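PDB 2VM9: discoidin-2 from Dictyostelium discoideum, which binds galactose and N-acetylgalactosamine as a trimeric lectin and may be needed for spore formation and building of the spore coat. Local coordinates for residues S20-N25 with K59-V64; D68-F73 with K130-A135; V189-E194 with Y250-F255. One frame throughout, in Å; residues are numbered along the deposited sequence.

Contact 1 of 3, residues S20-N25 with K59-V64; sequences SSTDYN and KNQFIV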
loop_
_atom_site.group_PDB
_atom_site.type_symbol
_atom_site.label_atom_id
_atom_site.label_comp_id
_atom_site.label_asym_id
_atom_site.label_seq_id
_atom_site.Cartn_x
_atom_site.Cartn_y
_atom_site.Cartn_z
ATOM N N SER A 20 -1.783 -15.665 -16.817
ATOM C CA SER A 20 -2.667 -16.649 -17.458
ATOM C C SER A 20 -2.312 -18.091 -17.057
ATOM O O SER A 20 -1.177 -18.404 -16.637
ATOM C CB SER A 20 -2.583 -16.519 -18.993
ATOM O OG SER A 20 -1.218 -16.674 -19.401
ATOM N N SER A 21 -3.289 -18.979 -17.250
ATOM C CA SER A 21 -3.122 -20.407 -17.043
ATOM C C SER A 21 -2.121 -20.936 -18.104
ATOM O O SER A 21 -1.103 -21.547 -17.765
ATOM C CB SER A 21 -4.486 -21.081 -17.192
ATOM O OG SER A 21 -5.127 -20.588 -18.341
ATOM N N THR A 22 -2.431 -20.710 -19.386
ATOM C CA THR A 22 -1.538 -21.077 -20.494
ATOM C C THR A 22 -1.696 -19.995 -21.569
ATOM O O THR A 22 -2.709 -19.253 -21.570
ATOM C CB THR A 22 -1.876 -22.472 -21.118
ATOM O OG1 THR A 22 -3.172 -22.426 -21.755
ATOM C CG2 THR A 22 -1.852 -23.594 -20.038
ATOM N N ASP A 23 -0.708 -19.936 -22.466
ATOM C CA ASP A 23 -0.683 -18.985 -23.599
ATOM C C ASP A 23 -0.413 -19.814 -24.844
ATOM O O ASP A 23 0.494 -20.649 -24.847
ATOM C CB ASP A 23 0.495 -18.016 -23.480
ATOM C CG ASP A 23 0.311 -16.975 -22.399
ATOM O OD1 ASP A 23 -0.849 -16.722 -21.965
ATOM O OD2 ASP A 23 1.354 -16.380 -22.010
ATOM N N TYR A 24 -1.160 -19.564 -25.918
ATOM C CA TYR A 24 -0.858 -20.270 -27.161
ATOM C C TYR A 24 0.632 -20.143 -27.502
ATOM O O TYR A 24 1.285 -21.106 -27.933
ATOM C CB TYR A 24 -1.706 -19.725 -28.304
ATOM C CG TYR A 24 -1.699 -20.714 -29.425
ATOM C CD1 TYR A 24 -2.520 -21.848 -29.365
ATOM C CD2 TYR A 24 -0.869 -20.537 -30.526
ATOM C CE1 TYR A 24 -2.500 -22.805 -30.387
ATOM C CE2 TYR A 24 -0.839 -21.491 -31.563
ATOM C CZ TYR A 24 -1.649 -22.615 -31.470
ATOM O OH TYR A 24 -1.655 -23.551 -32.496
ATOM N N ASN A 25 1.153 -18.931 -27.304
ATOM C CA ASN A 25 2.590 -18.684 -27.163
ATOM C C ASN A 25 2.705 -17.240 -26.676
ATOM O O ASN A 25 1.701 -16.618 -26.341
ATOM C CB ASN A 25 3.345 -18.891 -28.485
ATOM C CG ASN A 25 2.775 -18.079 -29.623
ATOM O OD1 ASN A 25 2.345 -16.938 -29.443
ATOM N ND2 ASN A 25 2.769 -18.668 -30.819
ATOM N N LYS A 59 -12.170 -26.168 -19.744
ATOM C CA LYS A 59 -12.907 -25.261 -18.840
ATOM C C LYS A 59 -12.091 -24.802 -17.635
ATOM O O LYS A 59 -12.645 -24.208 -16.685
ATOM C CB LYS A 59 -14.194 -25.942 -18.362
ATOM C CG LYS A 59 -15.124 -26.260 -19.484
ATOM C CD LYS A 59 -16.375 -26.971 -18.970
ATOM C CE LYS A 59 -16.140 -28.503 -18.874
ATOM N NZ LYS A 59 -17.317 -29.127 -18.225
ATOM N N ASN A 60 -10.774 -25.008 -17.714
ATOM C CA ASN A 60 -9.838 -24.747 -16.606
ATOM C C ASN A 60 -8.870 -23.582 -16.835
ATOM O O ASN A 60 -7.924 -23.397 -16.049
ATOM C CB ASN A 60 -9.018 -26.021 -16.385
ATOM C CG ASN A 60 -9.909 -27.198 -16.061
ATOM O OD1 ASN A 60 -10.789 -27.084 -15.208
ATOM N ND2 ASN A 60 -9.719 -28.305 -16.769
ATOM N N GLN A 61 -9.058 -22.842 -17.927
ATOM C CA GLN A 61 -8.147 -21.729 -18.244
ATOM C C GLN A 61 -8.592 -20.477 -17.493
ATOM O O GLN A 61 -9.733 -20.384 -17.053
ATOM C CB GLN A 61 -8.142 -21.453 -19.756
ATOM C CG GLN A 61 -7.771 -22.712 -20.558
ATOM C CD GLN A 61 -6.431 -23.265 -20.117
ATOM O OE1 GLN A 61 -5.395 -22.573 -20.169
ATOM N NE2 GLN A 61 -6.438 -24.512 -19.645
ATOM N N PHE A 62 -7.687 -19.514 -17.345
ATOM C CA PHE A 62 -8.018 -18.303 -16.591
ATOM C C PHE A 62 -6.970 -17.251 -16.821
ATOM O O PHE A 62 -5.872 -17.566 -17.271
ATOM C CB PHE A 62 -8.082 -18.589 -15.055
ATOM C CG PHE A 62 -6.826 -19.263 -14.510
ATOM C CD1 PHE A 62 -5.684 -18.511 -14.242
ATOM C CD2 PHE A 62 -6.821 -20.629 -14.249
ATOM C CE1 PHE A 62 -4.502 -19.138 -13.755
ATOM C CE2 PHE A 62 -5.674 -21.279 -13.757
ATOM C CZ PHE A 62 -4.493 -20.523 -13.529
ATOM N N ILE A 63 -7.308 -16.015 -16.458
ATOM C CA ILE A 63 -6.283 -15.015 -16.147
ATOM C C ILE A 63 -6.570 -14.541 -14.731
ATOM O O ILE A 63 -7.717 -14.207 -14.403
ATOM C CB ILE A 63 -6.295 -13.790 -17.088
ATOM C CG1 ILE A 63 -6.240 -14.196 -18.567
ATOM C CG2 ILE A 63 -5.120 -12.822 -16.728
ATOM C CD1 ILE A 63 -6.422 -13.007 -19.497
ATOM N N VAL A 64 -5.528 -14.519 -13.910
ATOM C CA VAL A 64 -5.579 -13.922 -12.579
ATOM C C VAL A 64 -5.014 -12.517 -12.687
ATOM O O VAL A 64 -3.977 -12.320 -13.329
ATOM C CB VAL A 64 -4.700 -14.690 -11.564
ATOM C CG1 VAL A 64 -4.833 -14.051 -10.173
ATOM C CG2 VAL A 64 -5.069 -16.157 -11.539
#
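Gln61 OE1 takes two hydroxyl protons at once: Ser21 OG and Thr22 OG1 each donate to it at 2.7 Å. The two hydroxyls reach the amide oxygen from opposite faces of its plane, so it is held between them. With CG beside the backbone N (chi1 -56°) and a second bend at chi2, the Gln61 side chain folds back toward the 20-25 loop and delivers its oxygen there. Its NE2 is bonded to Asp58 OD1, which fixes which way round the amide sits.

Ser21 does most of the remaining work. Its OG also accepts from Phe62 N at 2.9 Å, while its own backbone N donates to Phe62 O, also at 2.9 Å. Between these two bonds Ser21 CB sits over the centre of the Phe62 ring, 3.6 Å from the centroid and only 10° off the ring normal, a CH-pi contact. Next to them, Ser20 and Ile63 form an antiparallel non-hydrogen-bonded pair, the end of the pairing between strands 17-20 and 63-67 in the discoidin beta-sandwich.

Thr22 OG1 also accepts from Ser55 N and Val56 N, and Asp23 OD2 makes a salt bridge to Lys31 of a second subunit. Where regular strand pairing stops, side-chain hydroxyls and an amide thus add to the one backbone bond, Ser21 N to Phe62 O, and tie the loop to the strand's entry.

Contact 2 of 3, residues D68-F73 with K130-A135; sequences DSVKHF and KARSIA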
loop_
_atom_site.group_PDB
_atom_site.type_symbol
_atom_site.label_atom_id
_atom_site.label_comp_id
_atom_site.label_asym_id
_atom_site.label_seq_id
_atom_site.Cartn_x
_atom_site.Cartn_y
_atom_site.Cartn_z
ATOM N N ASP A 68 -1.374 -6.010 -4.212
ATOM C CA ASP A 68 -1.535 -5.947 -2.737
ATOM C C ASP A 68 -2.701 -5.134 -2.209
ATOM O O ASP A 68 -3.118 -5.327 -1.062
ATOM C CB ASP A 68 -0.296 -5.293 -2.117
ATOM C CG ASP A 68 0.935 -6.071 -2.363
ATOM O OD1 ASP A 68 0.842 -7.308 -2.302
ATOM O OD2 ASP A 68 1.994 -5.445 -2.621
ATOM N N SER A 69 -3.176 -4.176 -2.993
ATOM C CA SER A 69 -4.182 -3.245 -2.483
ATOM C C SER A 69 -5.550 -3.900 -2.481
ATOM O O SER A 69 -5.847 -4.765 -3.317
ATOM C CB SER A 69 -4.216 -1.970 -3.305
ATOM O OG SER A 69 -4.566 -2.273 -4.636
ATOM N N VAL A 70 -6.371 -3.511 -1.524
ATOM C CA VAL A 70 -7.760 -3.941 -1.524
ATOM C C VAL A 70 -8.461 -3.090 -2.567
ATOM O O VAL A 70 -8.487 -1.865 -2.467
ATOM C CB VAL A 70 -8.440 -3.739 -0.154
ATOM C CG1 VAL A 70 -9.930 -4.033 -0.271
ATOM C CG2 VAL A 70 -7.767 -4.615 0.916
ATOM N N LYS A 71 -8.997 -3.739 -3.593
ATOM C CA LYS A 71 -9.714 -3.024 -4.648
ATOM C C LYS A 71 -11.197 -3.252 -4.448
ATOM O O LYS A 71 -11.608 -4.278 -3.915
ATOM C CB LYS A 71 -9.278 -3.503 -6.017
ATOM C CG LYS A 71 -7.860 -2.973 -6.322
ATOM C CD LYS A 71 -6.996 -3.863 -7.135
ATOM C CE LYS A 71 -6.851 -5.271 -6.591
ATOM N NZ LYS A 71 -5.548 -5.518 -5.924
ATOM N N HIS A 72 -11.985 -2.271 -4.863
ATOM C CA HIS A 72 -13.424 -2.398 -4.916
ATOM C C HIS A 72 -13.784 -2.410 -6.391
ATOM O O HIS A 72 -13.877 -1.345 -7.020
ATOM C CB HIS A 72 -14.076 -1.222 -4.186
ATOM C CG HIS A 72 -13.930 -1.306 -2.697
ATOM N ND1 HIS A 72 -12.825 -0.830 -2.033
ATOM C CD2 HIS A 72 -14.722 -1.875 -1.757
ATOM C CE1 HIS A 72 -12.952 -1.070 -0.740
ATOM N NE2 HIS A 72 -14.091 -1.711 -0.547
ATOM N N PHE A 73 -13.936 -3.614 -6.950
ATOM C CA PHE A 73 -14.223 -3.741 -8.367
ATOM C C PHE A 73 -15.687 -3.473 -8.635
ATOM O O PHE A 73 -16.549 -4.137 -8.048
ATOM C CB PHE A 73 -13.867 -5.140 -8.862
ATOM C CG PHE A 73 -12.377 -5.402 -8.914
ATOM C CD1 PHE A 73 -11.583 -4.765 -9.862
ATOM C CD2 PHE A 73 -11.786 -6.303 -8.032
ATOM C CE1 PHE A 73 -10.172 -5.035 -9.920
ATOM C CE2 PHE A 73 -10.405 -6.598 -8.072
ATOM C CZ PHE A 73 -9.592 -5.943 -9.023
ATOM N N LYS A 130 -14.943 -6.808 -3.381
ATOM C CA LYS A 130 -13.821 -6.371 -2.579
ATOM C C LYS A 130 -12.760 -7.483 -2.633
ATOM O O LYS A 130 -12.984 -8.605 -2.162
ATOM C CB LYS A 130 -14.300 -6.152 -1.152
ATOM C CG LYS A 130 -13.278 -5.564 -0.258
ATOM C CD LYS A 130 -13.883 -5.363 1.122
ATOM C CE LYS A 130 -12.820 -5.365 2.153
ATOM N NZ LYS A 130 -13.439 -5.229 3.516
ATOM N N ALA A 131 -11.624 -7.177 -3.250
ATOM C CA ALA A 131 -10.642 -8.228 -3.539
ATOM C C ALA A 131 -9.233 -7.678 -3.761
ATOM O O ALA A 131 -9.063 -6.540 -4.183
ATOM C CB ALA A 131 -11.091 -9.008 -4.772
ATOM N N ARG A 132 -8.237 -8.509 -3.467
ATOM C CA ARG A 132 -6.851 -8.248 -3.861
ATOM C C ARG A 132 -6.573 -8.878 -5.211
ATOM O O ARG A 132 -5.917 -8.262 -6.022
ATOM C CB ARG A 132 -5.855 -8.752 -2.818
ATOM C CG ARG A 132 -5.811 -7.851 -1.585
ATOM C CD ARG A 132 -4.714 -8.317 -0.614
ATOM N NE ARG A 132 -4.503 -7.288 0.404
ATOM C CZ ARG A 132 -5.205 -7.167 1.528
ATOM N NH1 ARG A 132 -6.159 -8.034 1.828
ATOM N NH2 ARG A 132 -4.919 -6.183 2.380
ATOM N N SER A 133 -7.109 -10.079 -5.448
ATOM C CA SER A 133 -6.934 -10.740 -6.752
ATOM C C SER A 133 -8.257 -11.253 -7.277
ATOM O O SER A 133 -9.154 -11.610 -6.501
ATOM C CB SER A 133 -5.903 -11.859 -6.663
ATOM O OG SER A 133 -4.671 -11.336 -6.167
ATOM N N ILE A 134 -8.390 -11.263 -8.594
ATOM C CA ILE A 134 -9.634 -11.694 -9.217
ATOM C C ILE A 134 -9.239 -12.498 -10.451
ATOM O O ILE A 134 -8.195 -12.215 -11.048
ATOM C CB ILE A 134 -10.525 -10.457 -9.551
ATOM C CG1 ILE A 134 -11.890 -10.884 -10.092
ATOM C CG2 ILE A 134 -9.820 -9.511 -10.524
ATOM C CD1 ILE A 134 -12.915 -9.738 -10.070
ATOM N N ALA A 135 -10.021 -13.512 -10.815
ATOM C CA ALA A 135 -9.644 -14.353 -11.965
ATOM C C ALA A 135 -10.872 -14.540 -12.830
ATOM O O ALA A 135 -11.960 -14.857 -12.304
ATOM C CB ALA A 135 -9.141 -15.734 -11.496
HETATM O O HOH W 1 -3.043 -4.072 1.626
#
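Arg132 stretches along the corner at residues 68-69, where the chain of this F5/8 type C beta-sandwich passes from one sheet to the other. Its CB lies 4.0 Å from Ser69 O, and CG comes closer to the same oxygen. CD moves on to Asp68 O, and NE then donates to that carbonyl at 2.8 Å, from above the carbonyl plane and with a bent N-H...O angle of 142°. At the tip, a water in the guanidinium plane accepts from NH2 and donates to Asp68 O, giving this oxygen a second donor. Val70 CG2 lies over one face of the guanidinium, toward its rim, and NH1 goes to Leu97 O. The chain is extended from CG to NE, which is what carries the group past two successive carbonyls. Arg132 and Ser133 both face Thr96, a classic beta bulge.

Lys71, on the strand that leaves this corner, ties it to the bend at Arg132. Bent at chi2, chi3 and chi4, it curls back so that NZ donates to Arg132 O at 2.8 Å and to Ser69 O at 2.7 Å; Ser67 OG is a further partner. Its backbone forms a hydrogen-bonded antiparallel pair with Ala131, followed by the non-hydrogen-bonded pair His72 and Lys130. On the Lys71 and Ala131 side, Phe73 packs on Ala131 CB and on Ile134, which has already crossed into the second sheet. On the His72 side, Lys130 runs beside the imidazole, whose NE2 bonds to Asn257 of a second subunit. Asp68 OD2 likewise leaves the chain, for Ser69 OG of that subunit. Near the ring of His72, Lys130 CG also touches Val70 CG1, at 3.7 Å.

Contact 3 of 3, residues V189-E194 with Y250-F255; sequences VKFPVE and YVAVEF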
loop_
_atom_site.group_PDB
_atom_site.type_symbol
_atom_site.label_atom_id
_atom_site.label_comp_id
_atom_site.label_asym_id
_atom_site.label_seq_id
_atom_site.Cartn_x
_atom_site.Cartn_y
_atom_site.Cartn_z
ATOM N N VAL A 189 8.132 21.039 18.706
ATOM C CA VAL A 189 8.296 19.616 18.513
ATOM C C VAL A 189 8.900 19.393 17.128
ATOM O O VAL A 189 8.419 19.925 16.142
ATOM C CB VAL A 189 6.935 18.885 18.660
ATOM C CG1 VAL A 189 7.098 17.376 18.497
ATOM C CG2 VAL A 189 6.289 19.226 20.034
ATOM N N LYS A 190 9.972 18.624 17.074
ATOM C CA LYS A 190 10.561 18.248 15.789
ATOM C C LYS A 190 10.172 16.799 15.530
ATOM O O LYS A 190 10.327 15.952 16.412
ATOM C CB LYS A 190 12.087 18.411 15.858
ATOM C CG LYS A 190 12.801 18.161 14.534
ATOM C CD LYS A 190 14.326 18.271 14.696
ATOM C CE LYS A 190 15.036 17.091 14.012
ATOM N NZ LYS A 190 14.639 15.751 14.609
ATOM N N PHE A 191 9.636 16.510 14.341
ATOM C CA PHE A 191 9.250 15.138 13.996
ATOM C C PHE A 191 10.525 14.301 13.909
ATOM O O PHE A 191 11.556 14.818 13.487
ATOM C CB PHE A 191 8.501 15.069 12.654
ATOM C CG PHE A 191 7.196 15.832 12.636
ATOM C CD1 PHE A 191 6.239 15.645 13.650
ATOM C CD2 PHE A 191 6.909 16.716 11.597
ATOM C CE1 PHE A 191 5.025 16.361 13.626
ATOM C CE2 PHE A 191 5.696 17.435 11.558
ATOM C CZ PHE A 191 4.750 17.249 12.590
ATOM N N PRO A 192 10.467 13.025 14.325
ATOM C CA PRO A 192 11.670 12.192 14.159
ATOM C C PRO A 192 12.251 12.283 12.738
ATOM O O PRO A 192 13.473 12.388 12.580
ATOM C CB PRO A 192 11.162 10.791 14.465
ATOM C CG PRO A 192 10.050 11.027 15.491
ATOM C CD PRO A 192 9.366 12.284 14.971
ATOM N N VAL A 193 11.385 12.290 11.725
ATOM C CA VAL A 193 11.796 12.397 10.318
ATOM C C VAL A 193 10.981 13.481 9.636
ATOM O O VAL A 193 9.793 13.637 9.941
ATOM C CB VAL A 193 11.550 11.037 9.563
ATOM C CG1 VAL A 193 11.951 11.129 8.081
ATOM C CG2 VAL A 193 12.286 9.914 10.233
ATOM N N GLU A 194 11.588 14.228 8.714
ATOM C CA GLU A 194 10.857 15.268 7.996
ATOM C C GLU A 194 9.859 14.645 7.016
ATOM O O GLU A 194 10.200 13.711 6.274
ATOM C CB GLU A 194 11.801 16.241 7.272
ATOM C CG GLU A 194 11.071 17.366 6.556
ATOM C CD GLU A 194 11.987 18.390 5.890
ATOM O OE1 GLU A 194 13.225 18.237 5.933
ATOM O OE2 GLU A 194 11.452 19.375 5.351
ATOM N N TYR A 250 0.868 13.198 20.662
ATOM C CA TYR A 250 0.412 13.677 19.361
ATOM C C TYR A 250 0.513 12.583 18.306
ATOM O O TYR A 250 1.356 11.674 18.406
ATOM C CB TYR A 250 1.191 14.916 18.913
ATOM C CG TYR A 250 2.604 14.634 18.402
ATOM C CD1 TYR A 250 2.818 14.205 17.070
ATOM C CD2 TYR A 250 3.713 14.806 19.229
ATOM C CE1 TYR A 250 4.102 13.945 16.593
ATOM C CE2 TYR A 250 5.030 14.551 18.756
ATOM C CZ TYR A 250 5.201 14.133 17.429
ATOM O OH TYR A 250 6.469 13.874 16.945
ATOM N N VAL A 251 -0.348 12.699 17.298
ATOM C CA VAL A 251 -0.330 11.797 16.144
ATOM C C VAL A 251 -0.334 12.721 14.923
ATOM O O VAL A 251 -1.301 13.442 14.698
ATOM C CB VAL A 251 -1.540 10.832 16.143
ATOM C CG1 VAL A 251 -1.529 9.940 14.879
ATOM C CG2 VAL A 251 -1.542 9.928 17.428
ATOM N N ALA A 252 0.796 12.758 14.213
ATOM C CA ALA A 252 0.924 13.575 13.016
ATOM C C ALA A 252 0.637 12.664 11.828
ATOM O O ALA A 252 1.245 11.585 11.715
ATOM C CB ALA A 252 2.300 14.141 12.916
ATOM N N VAL A 253 -0.290 13.088 10.978
ATOM C CA VAL A 253 -0.747 12.250 9.867
ATOM C C VAL A 253 -0.545 12.995 8.554
ATOM O O VAL A 253 -1.005 14.119 8.383
ATOM C CB VAL A 253 -2.245 11.848 10.001
ATOM C CG1 VAL A 253 -2.653 10.907 8.856
ATOM C CG2 VAL A 253 -2.522 11.176 11.359
ATOM N N GLU A 254 0.126 12.338 7.607
ATOM C CA GLU A 254 0.356 12.943 6.288
ATOM C C GLU A 254 -0.464 12.197 5.257
ATOM O O GLU A 254 -0.356 10.975 5.160
ATOM C CB GLU A 254 1.838 12.857 5.915
ATOM C CG GLU A 254 2.163 13.639 4.638
ATOM C CD GLU A 254 3.499 13.274 4.017
ATOM O OE1 GLU A 254 4.011 12.164 4.268
ATOM O OE2 GLU A 254 4.009 14.106 3.236
ATOM N N PHE A 255 -1.269 12.935 4.486
ATOM C CA PHE A 255 -2.201 12.323 3.552
ATOM C C PHE A 255 -1.698 12.380 2.132
ATOM O O PHE A 255 -0.982 13.310 1.753
ATOM C CB PHE A 255 -3.561 13.021 3.607
ATOM C CG PHE A 255 -4.259 12.877 4.920
ATOM C CD1 PHE A 255 -4.854 11.671 5.275
ATOM C CD2 PHE A 255 -4.329 13.951 5.803
ATOM C CE1 PHE A 255 -5.515 11.532 6.487
ATOM C CE2 PHE A 255 -4.982 13.824 7.034
ATOM C CZ PHE A 255 -5.580 12.623 7.375
HETATM O O HOH W 2 8.562 14.065 18.558
#
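Val189 CG1 touches Tyr250 CE2 at 3.5 Å, the two side chains running antiparallel, flank to flank. On the phenol's other ortho carbon, Tyr250 CE1 lies in the plane of the Phe191 ring, at its edge, 3.9 Å from Phe191 CE1, with Tyr250 OH also at the ring edge, 3.7 Å from Phe191 CD1. That same Phe191 CE1 also reaches Ala252 CB at 3.6 Å, so one corner of the phenylalanine fills the angle between two residues on the same side of strand 243-254. Pro192 CD closes on the phenol oxygen from the opposite direction, 3.8 Å from Tyr250 OH.

No hydrogen bond links the two segments directly. A water in the plane of the Tyr250 ring lies 2.6 Å from Tyr250 OH and makes a weak bond to Lys190 O.

Further out, the backbones stay well apart, with 8.5 Å between the CA atoms of Phe191 and Ala252. Strand 183-190, which ends just before Phe191, and strand 243-254 belong to two different sheets of the H-type lectin domain, facing each other across its core. Tyr250 bridges the gap because its CG stands between the backbone N and carbonyl carbon (chi1 76°), turning the ring toward strand 183-190. Phe231, on the strand next to 183-190, meets the Tyr250 ring edge-to-face, and Phe195 does the same for Phe191. Val201 and Pro199 add to the packing round Phe191.

The joint is therefore almost wholly apolar: shape and van der Waals contact hold the sheets together here, and the buried tyrosine's hydroxyl has a water as a polar partner.

Along the chain the three contacts come in series, each closing before the next opens. Contacts 1 and 2 share the N-terminal beta-sandwich, their centres about 19 Å apart. They touch directly, Ile63 and Val64 packing against Ser133, Ile134 and Ala135, because strands 63-67 and 133-142 are neighbours in one sheet; contact 2 then leads into the other sheet through strands 70-79 and 121-131. Contact 3 belongs to the lectin domain, its centre about 31 Å from that of contact 2 and about 47 Å from that of contact 1. No atoms of it touch either within the chain. All three reach other subunits, so both domains take part in building the trimer.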